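Local atomic coordinates of ZmpA Glycopeptidase (PDB entry 6XSX), a protein that probably acts as a zinc-dependent glycopeptidase, this chain being the M60 peptidase catalytic module of a much longer clostridial protein. Residues K399-E404 and Y424-N429; S403-R408 and K430-N435. All blocks are in the same frame, centred on the assembly; numbering follows the deposited sequence.

Interaction 1: K399-E404 and Y424-N429; sequences KLDLSE and YPKPSN
Leu400 and Asp401 lie beside Tyr424 to Lys426; the end-to-end directions of 399-404 and 424-427 differ by 62°, and the CA atoms of Asp401 and Lys426 come within 4.6 Å. One backbone bond joins the segments: Asp401 N donates to Pro425 O at 2.8 Å and fairly straight (163°), arriving above the carbonyl plane. Leu400 CA touches the same oxygen in a CA-H...O contact. Tyr424 lays one ring face under the backbone of Lys399, whose CA stands 3.8 Å from the ring centroid in a CH-pi contact. Bent at chi2 (-58°), the Lys399 chain turns back so that CD reaches Tyr424 CE1 at 3.4 Å. The phenol OH bonds to Asp396 on helix 383-398. Pro427 fits its CD against Asp401 O and its CG against Leu402 CD2 (3.9 Å). Farther along, Lys426 curls at its last two torsions, and NZ meets Glu404 OE2 at 2.8 Å in a salt bridge, nearly along the C-O axis. A water links Asp401 OD2 to Tyr424 O, while Asp401 OD1 also bonds to Thr421. OD1 accepts from Ser403 N as well, forming an Asx turn just where helix 403-408 begins. With Lys399 as C-prime residue of the Schellman motif ending helix 383-398, the contact covers a tight helix-to-helix connection at the protein surface.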
loop_
_atom_site.group_PDB
_atom_site.type_symbol
_atom_site.label_atom_id
_atom_site.label_comp_id
_atom_site.label_asym_id
_atom_site.label_seq_id
_atom_site.Cartn_x
_atom_site.Cartn_y
_atom_site.Cartn_z
ATOM N N LYS A 399 16.704 -19.780 2.358
ATOM C CA LYS A 399 17.507 -20.993 2.466
ATOM C C LYS A 399 17.424 -21.531 3.895
ATOM O O LYS A 399 18.421 -22.006 4.438
ATOM C CB LYS A 399 18.978 -20.756 2.094
ATOM C CG LYS A 399 19.256 -20.263 0.681
ATOM C CD LYS A 399 18.722 -21.196 -0.384
ATOM C CE LYS A 399 19.288 -20.929 -1.764
ATOM N NZ LYS A 399 20.730 -21.268 -1.836
ATOM N N LEU A 400 16.233 -21.448 4.496
ATOM C CA LEU A 400 16.024 -21.931 5.851
ATOM C C LEU A 400 14.786 -22.820 5.884
ATOM O O LEU A 400 13.858 -22.634 5.104
ATOM C CB LEU A 400 15.851 -20.746 6.810
ATOM C CG LEU A 400 17.102 -19.924 7.119
ATOM C CD1 LEU A 400 16.743 -18.621 7.832
ATOM C CD2 LEU A 400 18.111 -20.728 7.934
ATOM N N ASP A 401 14.773 -23.783 6.808
ATOM C CA ASP A 401 13.594 -24.616 6.966
ATOM C C ASP A 401 12.603 -23.888 7.873
ATOM O O ASP A 401 12.730 -23.942 9.097
ATOM C CB ASP A 401 13.965 -26.022 7.449
ATOM C CG ASP A 401 12.759 -26.924 7.616
ATOM O OD1 ASP A 401 11.631 -26.465 7.359
ATOM O OD2 ASP A 401 12.955 -28.065 8.013
ATOM N N LEU A 402 11.607 -23.237 7.259
ATOM C CA LEU A 402 10.704 -22.372 7.999
ATOM C C LEU A 402 9.400 -23.083 8.358
ATOM O O LEU A 402 8.438 -22.423 8.741
ATOM C CB LEU A 402 10.456 -21.094 7.193
ATOM C CG LEU A 402 11.688 -20.209 7.027
ATOM C CD1 LEU A 402 11.356 -18.976 6.205
ATOM C CD2 LEU A 402 12.253 -19.811 8.388
ATOM N N SER A 403 9.386 -24.425 8.284
ATOM C CA SER A 403 8.179 -25.177 8.596
ATOM C C SER A 403 7.736 -24.930 10.041
ATOM O O SER A 403 6.562 -24.653 10.287
ATOM C CB SER A 403 8.325 -26.656 8.292
ATOM O OG SER A 403 8.194 -26.891 6.889
ATOM N N GLU A 404 8.690 -25.020 10.981
ATOM C CA GLU A 404 8.405 -24.833 12.395
ATOM C C GLU A 404 7.849 -23.427 12.646
ATOM O O GLU A 404 6.860 -23.269 13.368
ATOM C CB GLU A 404 9.640 -25.144 13.246
ATOM C CG GLU A 404 9.454 -24.785 14.708
ATOM C CD GLU A 404 10.611 -25.160 15.616
ATOM O OE1 GLU A 404 10.490 -24.947 16.838
ATOM O OE2 GLU A 404 11.633 -25.657 15.094
ATOM N N TYR A 424 16.835 -27.441 3.717
ATOM C CA TYR A 424 17.589 -26.353 4.324
ATOM C C TYR A 424 17.759 -26.585 5.823
ATOM O O TYR A 424 16.951 -27.264 6.453
ATOM C CB TYR A 424 16.890 -25.007 4.112
ATOM C CG TYR A 424 16.587 -24.693 2.672
ATOM C CD1 TYR A 424 17.613 -24.480 1.762
ATOM C CD2 TYR A 424 15.278 -24.624 2.219
ATOM C CE1 TYR A 424 17.344 -24.208 0.430
ATOM C CE2 TYR A 424 14.992 -24.344 0.893
ATOM C CZ TYR A 424 16.032 -24.132 -0.001
ATOM O OH TYR A 424 15.768 -23.856 -1.307
ATOM N N PRO A 425 18.792 -25.979 6.450
ATOM C CA PRO A 425 18.919 -26.010 7.907
ATOM C C PRO A 425 17.767 -25.231 8.542
ATOM O O PRO A 425 17.283 -24.261 7.967
ATOM C CB PRO A 425 20.262 -25.306 8.170
ATOM C CG PRO A 425 20.499 -24.447 6.940
ATOM C CD PRO A 425 19.862 -25.206 5.794
ATOM N N LYS A 426 17.316 -25.686 9.716
ATOM C CA LYS A 426 16.422 -24.907 10.558
ATOM C C LYS A 426 17.099 -23.582 10.909
ATOM O O LYS A 426 18.326 -23.526 10.966
ATOM C CB LYS A 426 16.110 -25.691 11.836
ATOM C CG LYS A 426 15.297 -26.965 11.622
ATOM C CD LYS A 426 15.257 -27.880 12.836
ATOM C CE LYS A 426 14.246 -27.456 13.880
ATOM N NZ LYS A 426 12.858 -27.514 13.359
ATOM N N PRO A 427 16.340 -22.483 11.156
ATOM C CA PRO A 427 16.938 -21.248 11.670
ATOM C C PRO A 427 17.536 -21.560 13.038
ATOM O O PRO A 427 17.064 -22.459 13.729
ATOM C CB PRO A 427 15.777 -20.268 11.905
ATOM C CG PRO A 427 14.529 -20.952 11.354
ATOM C CD PRO A 427 14.881 -22.380 10.980
ATOM N N SER A 428 18.587 -20.830 13.412
ATOM C CA SER A 428 19.135 -21.010 14.742
ATOM C C SER A 428 18.603 -19.922 15.667
ATOM O O SER A 428 19.020 -19.845 16.816
ATOM C CB SER A 428 20.643 -21.030 14.717
ATOM O OG SER A 428 21.148 -19.846 14.116
ATOM N N ASN A 429 17.721 -19.065 15.138
ATOM C CA ASN A 429 17.052 -18.035 15.916
ATOM C C ASN A 429 15.567 -18.373 15.982
ATOM O O ASN A 429 14.997 -18.877 15.011
ATOM C CB ASN A 429 17.141 -16.651 15.265
ATOM C CG ASN A 429 18.554 -16.181 14.987
ATOM O OD1 ASN A 429 19.155 -16.557 13.978
ATOM N ND2 ASN A 429 19.084 -15.348 15.872
HETATM O O HOH W 1 15.825 -29.043 8.167
#

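Interaction 2: S403-R408 and K430-N435; sequences SEHFER and KLWYAN
Trp432 projects its indole toward helix 403-408, where Arg408 CD lies over one face and His405 meets its edge. Arg408 CD sits 3.4 Å from the centroid of the five-membered ring, 16° off the normal, a close CH-pi contact. Beyond it the guanidinium continues almost parallel to the indole, their planes 5° apart, and NE comes to 3.4 Å from Trp432 CZ2. The chain is extended from CG to NE, which carries the flat group onward past CD. The opposite face of the indole carries Lys430 CA near its rim, so the tryptophan is sandwiched between its own segment and the arginine. With CG of Trp432 between the backbone N and the carbonyl carbon (chi1 45°), the indole folds back over Lys430. Glu404 holds the guanidinium from one turn earlier in the helix: OE1 alone takes both NE, at 2.9 Å, and NH2, at 3.1 Å, in a side-on grip within the guanidinium plane, while OE2 is bound to Lys426 NZ. OE1 also lies 3.6 Å from Trp432 CH2. Arg408 is further fixed by Val330 O and Asp333, which leaves its plane little freedom to rotate. His405 places ND1 3.7 Å from Trp432 CE3, near the indole plane, while Trp432 N lies at the edge of the imidazole and Leu431 CB packs against ND1. This ND1 is buried without a polar partner; NE2 bonds to Pro354 O on helix 347-361. Tyr433 N bonds back to Lys430 O in the short 3-10 turn that presents the indole. The result is a buried arginine-tryptophan CH-pi contact beside an i to i+4 glutamate-arginine salt bridge, packing the 3-10 turn against a short helix within the helical part of the module.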
loop_
_atom_site.group_PDB
_atom_site.type_symbol
_atom_site.label_atom_id
_atom_site.label_comp_id
_atom_site.label_asym_id
_atom_site.label_seq_id
_atom_site.Cartn_x
_atom_site.Cartn_y
_atom_site.Cartn_z
ATOM N N SER A 403 9.386 -24.425 8.284
ATOM C CA SER A 403 8.179 -25.177 8.596
ATOM C C SER A 403 7.736 -24.930 10.041
ATOM O O SER A 403 6.562 -24.653 10.287
ATOM C CB SER A 403 8.325 -26.656 8.292
ATOM O OG SER A 403 8.194 -26.891 6.889
ATOM N N GLU A 404 8.690 -25.020 10.981
ATOM C CA GLU A 404 8.405 -24.833 12.395
ATOM C C GLU A 404 7.849 -23.427 12.646
ATOM O O GLU A 404 6.860 -23.269 13.368
ATOM C CB GLU A 404 9.640 -25.144 13.246
ATOM C CG GLU A 404 9.454 -24.785 14.708
ATOM C CD GLU A 404 10.611 -25.160 15.616
ATOM O OE1 GLU A 404 10.490 -24.947 16.838
ATOM O OE2 GLU A 404 11.633 -25.657 15.094
ATOM N N HIS A 405 8.490 -22.413 12.041
ATOM C CA HIS A 405 8.080 -21.017 12.163
ATOM C C HIS A 405 6.582 -20.872 11.880
ATOM O O HIS A 405 5.838 -20.289 12.670
ATOM C CB HIS A 405 8.934 -20.133 11.230
ATOM C CG HIS A 405 8.538 -18.691 11.221
ATOM N ND1 HIS A 405 8.862 -17.827 12.251
ATOM C CD2 HIS A 405 7.846 -17.962 10.318
ATOM C CE1 HIS A 405 8.377 -16.628 11.984
ATOM N NE2 HIS A 405 7.758 -16.682 10.798
ATOM N N PHE A 406 6.146 -21.419 10.742
ATOM C CA PHE A 406 4.765 -21.278 10.318
ATOM C C PHE A 406 3.837 -22.160 11.155
ATOM O O PHE A 406 2.743 -21.723 11.519
ATOM C CB PHE A 406 4.640 -21.524 8.816
ATOM C CG PHE A 406 5.072 -20.367 7.944
ATOM C CD1 PHE A 406 4.213 -19.306 7.694
ATOM C CD2 PHE A 406 6.326 -20.356 7.346
ATOM C CE1 PHE A 406 4.607 -18.255 6.877
ATOM C CE2 PHE A 406 6.720 -19.305 6.528
ATOM C CZ PHE A 406 5.858 -18.255 6.295
ATOM N N GLU A 407 4.262 -23.390 11.481
ATOM C CA GLU A 407 3.380 -24.230 12.280
ATOM C C GLU A 407 3.214 -23.667 13.697
ATOM O O GLU A 407 2.180 -23.897 14.326
ATOM C CB GLU A 407 3.630 -25.733 12.100
ATOM C CG GLU A 407 4.737 -26.328 12.936
ATOM C CD GLU A 407 5.119 -27.761 12.579
ATOM O OE1 GLU A 407 6.319 -28.083 12.683
ATOM O OE2 GLU A 407 4.227 -28.555 12.197
ATOM N N ARG A 408 4.179 -22.858 14.170
ATOM C CA ARG A 408 4.044 -22.265 15.496
ATOM C C ARG A 408 2.955 -21.190 15.509
ATOM O O ARG A 408 2.406 -20.880 16.559
ATOM C CB ARG A 408 5.382 -21.731 16.009
ATOM C CG ARG A 408 6.332 -22.819 16.488
ATOM C CD ARG A 408 7.513 -22.192 17.196
ATOM N NE ARG A 408 8.317 -23.221 17.825
ATOM C CZ ARG A 408 8.262 -23.542 19.115
ATOM N NH1 ARG A 408 7.436 -22.909 19.939
ATOM N NH2 ARG A 408 9.039 -24.511 19.571
ATOM N N LYS A 430 14.938 -18.053 17.118
ATOM C CA LYS A 430 13.499 -18.201 17.262
ATOM C C LYS A 430 12.805 -17.023 16.577
ATOM O O LYS A 430 12.368 -16.073 17.226
ATOM C CB LYS A 430 13.135 -18.393 18.740
ATOM C CG LYS A 430 13.839 -19.570 19.408
ATOM C CD LYS A 430 13.240 -19.938 20.764
ATOM C CE LYS A 430 13.904 -21.139 21.408
ATOM N NZ LYS A 430 13.430 -21.328 22.799
ATOM N N LEU A 431 12.715 -17.102 15.249
ATOM C CA LEU A 431 12.273 -15.988 14.427
ATOM C C LEU A 431 10.846 -15.590 14.799
ATOM O O LEU A 431 10.455 -14.450 14.569
ATOM C CB LEU A 431 12.378 -16.377 12.949
ATOM C CG LEU A 431 13.776 -16.733 12.434
ATOM C CD1 LEU A 431 13.690 -17.160 10.979
ATOM C CD2 LEU A 431 14.748 -15.566 12.582
ATOM N N TRP A 432 10.085 -16.517 15.402
ATOM C CA TRP A 432 8.699 -16.240 15.760
ATOM C C TRP A 432 8.593 -15.290 16.953
ATOM O O TRP A 432 7.486 -14.927 17.341
ATOM C CB TRP A 432 7.904 -17.528 16.010
ATOM C CG TRP A 432 8.650 -18.523 16.849
ATOM C CD1 TRP A 432 8.581 -18.672 18.203
ATOM C CD2 TRP A 432 9.609 -19.491 16.386
ATOM N NE1 TRP A 432 9.418 -19.674 18.617
ATOM C CE2 TRP A 432 10.063 -20.196 17.526
ATOM C CE3 TRP A 432 10.127 -19.832 15.127
ATOM C CZ2 TRP A 432 11.006 -21.224 17.440
ATOM C CZ3 TRP A 432 11.067 -20.839 15.044
ATOM C CH2 TRP A 432 11.498 -21.526 16.185
ATOM N N TYR A 433 9.728 -14.880 17.531
ATOM C CA TYR A 433 9.694 -13.875 18.587
ATOM C C TYR A 433 9.825 -12.461 18.009
ATOM O O TYR A 433 9.756 -11.489 18.760
ATOM C CB TYR A 433 10.771 -14.126 19.651
ATOM C CG TYR A 433 10.575 -15.325 20.554
ATOM C CD1 TYR A 433 9.320 -15.876 20.772
ATOM C CD2 TYR A 433 11.647 -15.887 21.234
ATOM C CE1 TYR A 433 9.140 -16.977 21.594
ATOM C CE2 TYR A 433 11.485 -16.987 22.065
ATOM C CZ TYR A 433 10.225 -17.533 22.248
ATOM O OH TYR A 433 10.047 -18.615 23.063
ATOM N N ALA A 434 10.015 -12.334 16.682
ATOM C CA ALA A 434 10.139 -11.016 16.072
ATOM C C ALA A 434 8.899 -10.182 16.384
ATOM O O ALA A 434 7.785 -10.706 16.388
ATOM C CB ALA A 434 10.339 -11.117 14.574
ATOM N N ASN A 435 9.122 -8.888 16.642
ATOM C CA ASN A 435 8.051 -7.931 16.892
ATOM C C ASN A 435 8.559 -6.519 16.602
ATOM O O ASN A 435 9.753 -6.316 16.387
ATOM C CB ASN A 435 7.445 -8.106 18.291
ATOM C CG ASN A 435 8.383 -7.683 19.398
ATOM O OD1 ASN A 435 8.533 -6.493 19.652
ATOM N ND2 ASN A 435 9.025 -8.641 20.056
#

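How the interactions relate
Leaving helix 383-398, the chain enters 399-404 and runs straight into helix 403-408, then passes through helix 415-421 before returning as 424-435. Interaction 1 closes the smaller loop, with 19 residues between its segments, and interaction 2 the larger one, with 21. Their spans cross rather than nest, since both the outgoing and returning segments advance along the chain. Ser403 and Glu404 belong to both, and the centres lie about 10 Å apart. Leu402 CD2 and Leu431 CD1, 4.0 Å apart, pack between them. Together they fasten the returning loop to the start and body of helix 403-408, ahead of helix 437-440 and the C-terminal strands.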